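Local coordinates for protein Lpg2148(MvcA) (Legionella pneumophila subsp. pneumophila str. Philadelphia 1, PDB 6K11) that probably acts as a deamidase-type effector that regulates the host ubiquitin-conjugating enzyme UBE2N by deubiquitination, at residues D130-L135 with V149-Y154; F170-G175 with K222-F227. One frame throughout, in Å; residues are numbered along the deposited sequence.

Contact 1: D130-L135 with V149-Y154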
loop_
_atom_site.group_PDB
_atom_site.type_symbol
_atom_site.label_atom_id
_atom_site.label_comp_id
_atom_site.label_asym_id
_atom_site.label_seq_id
_atom_site.Cartn_x
_atom_site.Cartn_y
_atom_site.Cartn_z
ATOM N N ASP A 130 -11.339 -7.315 -5.113
ATOM C CA ASP A 130 -10.770 -8.656 -4.996
ATOM C C ASP A 130 -11.735 -9.570 -4.241
ATOM O O ASP A 130 -11.441 -10.020 -3.128
ATOM C CB ASP A 130 -9.414 -8.576 -4.289
ATOM C CG ASP A 130 -8.670 -9.891 -4.285
ATOM O OD1 ASP A 130 -8.766 -10.632 -5.287
ATOM O OD2 ASP A 130 -7.978 -10.172 -3.286
ATOM N N PRO A 131 -12.893 -9.882 -4.827
ATOM C CA PRO A 131 -13.863 -10.782 -4.138
ATOM C C PRO A 131 -13.343 -12.210 -4.100
ATOM O O PRO A 131 -12.432 -12.562 -4.869
ATOM C CB PRO A 131 -15.128 -10.669 -5.002
ATOM C CG PRO A 131 -14.605 -10.321 -6.382
ATOM C CD PRO A 131 -13.381 -9.458 -6.156
ATOM N N PRO A 132 -13.884 -13.064 -3.220
ATOM C CA PRO A 132 -13.466 -14.471 -3.216
ATOM C C PRO A 132 -13.853 -15.143 -4.522
ATOM O O PRO A 132 -14.823 -14.764 -5.176
ATOM C CB PRO A 132 -14.233 -15.075 -2.033
ATOM C CG PRO A 132 -15.461 -14.209 -1.915
ATOM C CD PRO A 132 -14.977 -12.812 -2.258
ATOM N N ILE A 133 -13.066 -16.142 -4.916
ATOM C CA ILE A 133 -13.304 -16.842 -6.171
ATOM C C ILE A 133 -13.405 -18.346 -5.994
ATOM O O ILE A 133 -13.662 -19.053 -6.972
ATOM C CB ILE A 133 -12.229 -16.519 -7.231
ATOM C CG1 ILE A 133 -10.836 -16.882 -6.720
ATOM C CG2 ILE A 133 -12.301 -15.052 -7.670
ATOM C CD1 ILE A 133 -9.813 -17.173 -7.851
ATOM N N VAL A 134 -13.177 -18.874 -4.790
ATOM C CA VAL A 134 -13.329 -20.309 -4.588
ATOM C C VAL A 134 -14.167 -20.594 -3.349
ATOM O O VAL A 134 -14.236 -19.804 -2.399
ATOM C CB VAL A 134 -11.983 -21.074 -4.500
ATOM C CG1 VAL A 134 -11.128 -20.885 -5.780
ATOM C CG2 VAL A 134 -11.215 -20.707 -3.257
ATOM N N LEU A 135 -14.808 -21.759 -3.383
ATOM C CA LEU A 135 -15.495 -22.365 -2.258
ATOM C C LEU A 135 -14.657 -23.547 -1.787
ATOM O O LEU A 135 -14.128 -24.302 -2.613
ATOM C CB LEU A 135 -16.899 -22.832 -2.677
ATOM C CG LEU A 135 -17.565 -23.910 -1.832
ATOM C CD1 LEU A 135 -17.933 -23.344 -0.464
ATOM C CD2 LEU A 135 -18.794 -24.467 -2.541
ATOM N N VAL A 149 -6.965 -20.196 4.988
ATOM C CA VAL A 149 -6.619 -19.191 3.989
ATOM C C VAL A 149 -7.742 -18.171 3.876
ATOM O O VAL A 149 -8.931 -18.515 3.873
ATOM C CB VAL A 149 -6.321 -19.843 2.628
ATOM C CG1 VAL A 149 -5.994 -18.772 1.574
ATOM C CG2 VAL A 149 -5.174 -20.829 2.756
ATOM N N LYS A 150 -7.363 -16.905 3.780
ATOM C CA LYS A 150 -8.318 -15.812 3.781
ATOM C C LYS A 150 -8.894 -15.573 2.380
ATOM O O LYS A 150 -8.331 -15.984 1.359
ATOM C CB LYS A 150 -7.643 -14.545 4.320
ATOM C CG LYS A 150 -7.111 -14.703 5.751
ATOM C CD LYS A 150 -6.421 -13.424 6.244
ATOM C CE LYS A 150 -5.080 -13.742 6.898
ATOM N NZ LYS A 150 -4.912 -12.999 8.172
ATOM N N ASN A 151 -10.047 -14.892 2.349
ATOM C CA ASN A 151 -10.762 -14.523 1.117
ATOM C C ASN A 151 -11.260 -15.757 0.365
ATOM O O ASN A 151 -11.118 -15.872 -0.858
ATOM C CB ASN A 151 -9.929 -13.622 0.203
ATOM C CG ASN A 151 -10.806 -12.771 -0.721
ATOM O OD1 ASN A 151 -11.974 -12.497 -0.411
ATOM N ND2 ASN A 151 -10.247 -12.347 -1.855
ATOM N N LYS A 152 -11.874 -16.675 1.112
ATOM C CA LYS A 152 -12.524 -17.849 0.551
ATOM C C LYS A 152 -13.842 -18.072 1.283
ATOM O O LYS A 152 -14.015 -17.635 2.427
ATOM C CB LYS A 152 -11.646 -19.106 0.676
ATOM C CG LYS A 152 -10.336 -19.056 -0.117
ATOM C CD LYS A 152 -9.533 -20.339 0.082
ATOM C CE LYS A 152 -8.300 -20.380 -0.830
ATOM N NZ LYS A 152 -7.514 -21.646 -0.667
ATOM N N ILE A 153 -14.776 -18.737 0.611
ATOM C CA ILE A 153 -15.989 -19.227 1.265
ATOM C C ILE A 153 -15.739 -20.653 1.723
ATOM O O ILE A 153 -15.163 -21.454 0.981
ATOM C CB ILE A 153 -17.195 -19.143 0.316
ATOM C CG1 ILE A 153 -17.548 -17.683 0.045
ATOM C CG2 ILE A 153 -18.388 -19.908 0.909
ATOM C CD1 ILE A 153 -18.580 -17.493 -1.039
ATOM N N TYR A 154 -16.157 -20.970 2.951
ATOM C CA TYR A 154 -15.935 -22.278 3.559
ATOM C C TYR A 154 -17.271 -22.937 3.879
ATOM O O TYR A 154 -18.107 -22.350 4.572
ATOM C CB TYR A 154 -15.090 -22.155 4.832
ATOM C CG TYR A 154 -13.642 -21.821 4.527
ATOM C CD1 TYR A 154 -12.712 -22.829 4.301
ATOM C CD2 TYR A 154 -13.218 -20.501 4.421
ATOM C CE1 TYR A 154 -11.383 -22.534 3.989
ATOM C CE2 TYR A 154 -11.897 -20.195 4.116
ATOM C CZ TYR A 154 -10.986 -21.217 3.904
ATOM O OH TYR A 154 -9.674 -20.911 3.595
HETATM O O HOH W 1 -12.542 -9.902 -0.508
HETATM O O HOH W 2 -11.171 -17.034 -3.260
#
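Asn151 reaches across to the turn that leads into strand 134-137 and donates from ND2 to Asp130 O at 2.9 Å. The amide nitrogen sits above the carbonyl plane, 38° out of it, so the bond does not run along a lone pair. With CG anti to the backbone N (chi1 -155°), the amide is carried to the Asp130-Pro132 corner, and one water bridges its OD1 to the same Asp130 O, which therefore accepts twice. A second water takes the Ile133 N-H and donates to Asn151 O at 2.7 Å, joining the segments where Ile133 N and Asn151 O are too far apart to bond directly. Further on they close into parallel pairing: Ile153 N donates to Val134 O at 3.2 Å, nearly straight at 166°, and Leu135 CA lies 3.4 Å from Ile153 O in a CA-H...O contact. Packing follows the same line. Pro132 sets CB against Asn151 O and CD against OD1; Val134 CG2 rests alongside the extended Lys152 chain, 3.7 Å from CG, while Lys152 NZ pairs with Glu191; Leu135 CD1 meets Ile153 CG2 at 3.7 Å. Asn151 and Lys152 together face Ile163 in a G1 bulge, with Asn151 at the positive-phi position. Side-chain amide and waters thus extend the link between the two segments beyond the paired strands, where the chain passes from strand 120-129 into the mixed sheet.

Contact 2: F170-G175 with K222-F227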
loop_
_atom_site.group_PDB
_atom_site.type_symbol
_atom_site.label_atom_id
_atom_site.label_comp_id
_atom_site.label_asym_id
_atom_site.label_seq_id
_atom_site.Cartn_x
_atom_site.Cartn_y
_atom_site.Cartn_z
ATOM N N PHE A 170 -17.460 -14.349 8.688
ATOM C CA PHE A 170 -18.858 -13.996 8.478
ATOM C C PHE A 170 -19.664 -15.273 8.317
ATOM O O PHE A 170 -19.420 -16.048 7.382
ATOM C CB PHE A 170 -19.041 -13.110 7.246
ATOM C CG PHE A 170 -18.414 -11.745 7.368
ATOM C CD1 PHE A 170 -17.092 -11.547 7.001
ATOM C CD2 PHE A 170 -19.157 -10.658 7.819
ATOM C CE1 PHE A 170 -16.509 -10.292 7.103
ATOM C CE2 PHE A 170 -18.579 -9.391 7.934
ATOM C CZ PHE A 170 -17.248 -9.215 7.558
ATOM N N ASN A 171 -20.624 -15.487 9.218
ATOM C CA ASN A 171 -21.606 -16.550 9.041
ATOM C C ASN A 171 -22.598 -16.096 7.976
ATOM O O ASN A 171 -23.206 -15.024 8.098
ATOM C CB ASN A 171 -22.314 -16.868 10.368
ATOM C CG ASN A 171 -23.181 -18.124 10.287
ATOM O OD1 ASN A 171 -23.898 -18.337 9.298
ATOM N ND2 ASN A 171 -23.131 -18.947 11.330
ATOM N N LEU A 172 -22.739 -16.890 6.919
ATOM C CA LEU A 172 -23.550 -16.484 5.778
ATOM C C LEU A 172 -25.043 -16.790 5.958
ATOM O O LEU A 172 -25.836 -16.413 5.089
ATOM C CB LEU A 172 -23.028 -17.143 4.496
ATOM C CG LEU A 172 -21.664 -16.644 4.004
ATOM C CD1 LEU A 172 -21.387 -17.144 2.573
ATOM C CD2 LEU A 172 -21.610 -15.109 4.058
ATOM N N GLY A 173 -25.454 -17.420 7.058
ATOM C CA GLY A 173 -26.871 -17.484 7.370
ATOM C C GLY A 173 -27.512 -18.849 7.569
ATOM O O GLY A 173 -28.274 -19.047 8.521
ATOM N N PRO A 174 -27.269 -19.801 6.663
ATOM C CA PRO A 174 -27.977 -21.094 6.744
ATOM C C PRO A 174 -27.722 -21.841 8.049
ATOM O O PRO A 174 -26.615 -21.828 8.587
ATOM C CB PRO A 174 -27.420 -21.872 5.545
ATOM C CG PRO A 174 -27.039 -20.824 4.564
ATOM C CD PRO A 174 -26.495 -19.690 5.412
ATOM N N GLY A 175 -28.762 -22.528 8.545
ATOM C CA GLY A 175 -28.640 -23.302 9.765
ATOM C C GLY A 175 -27.985 -24.657 9.523
ATOM O O GLY A 175 -27.709 -25.050 8.390
ATOM N N LYS A 222 -24.074 -9.151 -0.094
ATOM C CA LYS A 222 -22.748 -8.627 -0.435
ATOM C C LYS A 222 -22.449 -7.288 0.229
ATOM O O LYS A 222 -21.273 -6.947 0.415
ATOM C CB LYS A 222 -22.625 -8.463 -1.962
ATOM C CG LYS A 222 -22.043 -9.675 -2.682
ATOM C CD LYS A 222 -21.630 -9.325 -4.129
ATOM C CE LYS A 222 -21.200 -10.563 -4.915
ATOM N NZ LYS A 222 -19.772 -10.575 -5.377
ATOM N N GLU A 223 -23.479 -6.519 0.580
ATOM C CA GLU A 223 -23.242 -5.237 1.224
ATOM C C GLU A 223 -22.746 -5.384 2.655
ATOM O O GLU A 223 -22.396 -4.373 3.271
ATOM C CB GLU A 223 -24.514 -4.381 1.171
ATOM C CG GLU A 223 -25.633 -4.817 2.108
ATOM C CD GLU A 223 -26.190 -6.232 1.840
ATOM O OE1 GLU A 223 -26.878 -6.762 2.749
ATOM O OE2 GLU A 223 -25.982 -6.796 0.727
ATOM N N ARG A 224 -22.679 -6.604 3.198
ATOM C CA ARG A 224 -22.024 -6.807 4.489
ATOM C C ARG A 224 -20.504 -6.725 4.392
ATOM O O ARG A 224 -19.834 -6.547 5.415
ATOM C CB ARG A 224 -22.360 -8.179 5.073
ATOM C CG ARG A 224 -23.807 -8.417 5.442
ATOM C CD ARG A 224 -23.973 -9.867 5.921
ATOM N NE ARG A 224 -23.374 -10.132 7.232
ATOM C CZ ARG A 224 -23.165 -11.358 7.706
ATOM N NH1 ARG A 224 -23.514 -12.406 6.978
ATOM N NH2 ARG A 224 -22.625 -11.547 8.903
ATOM N N PHE A 225 -19.945 -6.895 3.205
ATOM C CA PHE A 225 -18.515 -7.116 3.059
ATOM C C PHE A 225 -17.867 -5.978 2.289
ATOM O O PHE A 225 -18.530 -5.216 1.581
ATOM C CB PHE A 225 -18.233 -8.421 2.321
ATOM C CG PHE A 225 -19.158 -9.535 2.699
ATOM C CD1 PHE A 225 -19.223 -9.975 4.009
ATOM C CD2 PHE A 225 -19.940 -10.155 1.739
ATOM C CE1 PHE A 225 -20.060 -11.017 4.358
ATOM C CE2 PHE A 225 -20.787 -11.185 2.085
ATOM C CZ PHE A 225 -20.847 -11.616 3.396
ATOM N N ASP A 226 -16.545 -5.901 2.422
ATOM C CA ASP A 226 -15.714 -4.953 1.680
ATOM C C ASP A 226 -14.717 -5.794 0.894
ATOM O O ASP A 226 -13.826 -6.414 1.482
ATOM C CB ASP A 226 -15.023 -3.966 2.637
ATOM C CG ASP A 226 -14.183 -2.897 1.908
ATOM O OD1 ASP A 226 -14.177 -2.834 0.660
ATOM O OD2 ASP A 226 -13.525 -2.106 2.616
ATOM N N PHE A 227 -14.921 -5.894 -0.419
ATOM C CA PHE A 227 -14.016 -6.664 -1.270
ATOM C C PHE A 227 -12.814 -5.850 -1.749
ATOM O O PHE A 227 -11.933 -6.405 -2.420
ATOM C CB PHE A 227 -14.755 -7.190 -2.495
ATOM C CG PHE A 227 -15.922 -8.073 -2.165
ATOM C CD1 PHE A 227 -15.833 -9.006 -1.143
ATOM C CD2 PHE A 227 -17.100 -7.979 -2.894
ATOM C CE1 PHE A 227 -16.910 -9.828 -0.848
ATOM C CE2 PHE A 227 -18.185 -8.803 -2.604
ATOM C CZ PHE A 227 -18.089 -9.722 -1.582
#
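Phe170 and Phe225 form a T-shaped pair, the edge of Phe225 directed at the face of Phe170 with centroids 4.9 Å apart and planes at 80°. Phe225 CD1 stands over the centre of the Phe170 ring, and CE1 comes to 3.5 Å from Phe170 CG. Apolar packing continues at Leu172, whose CD2 touches Phe225 CZ at 3.6 Å, the two side chains crossing at about a right angle. The polar part is carried by Arg224: its NH1 donates to Asn171 O at 2.9 Å, almost straight at 174° and within the guanidinium plane. A bend at chi3 (71°) turns the guanidinium back to that carbonyl, and NH2 lies at the edge of the Phe170 ring, 3.7 Å from CD2. Gln221 also accepts from NH1, so two acceptors share that nitrogen. Within the first segment Asn171 OD1 accepts from Gly173 N at 2.9 Å, an Asx turn that begins at the last residue of strand 169-171. Phe225 also meets Phe162 edge-to-face and Phe218 with nearly parallel rings. Arg224, ending the 3-10 turn after helix 206-220, and Phe225 just beyond it thereby lie against the end of 169-171, an edge strand of the mixed sheet, with strand 160-163 next to it.

How the contacts relate
Both contacts serve the mixed sheet of the insertion domain, contact 1 between its parallel strands 134-137 and 152-155, contact 2 at one edge strand, 169-171. Contact 1 is partly buried and relies on backbone pairing, an amide and bridging waters; contact 2 is a surface contact, where an aromatic pair and an arginine do the work without pairing of strands. Their centres are 12 Å apart and they touch through Phe227: its O probably accepts a hydrogen bond from Asp130 N, and its ring packs on Pro131 and Pro132. The two connections to the antiparallel sheet, after strand 120-129 and before strand 228-238, thus run together. Phe162 and Phe218 border both contacts.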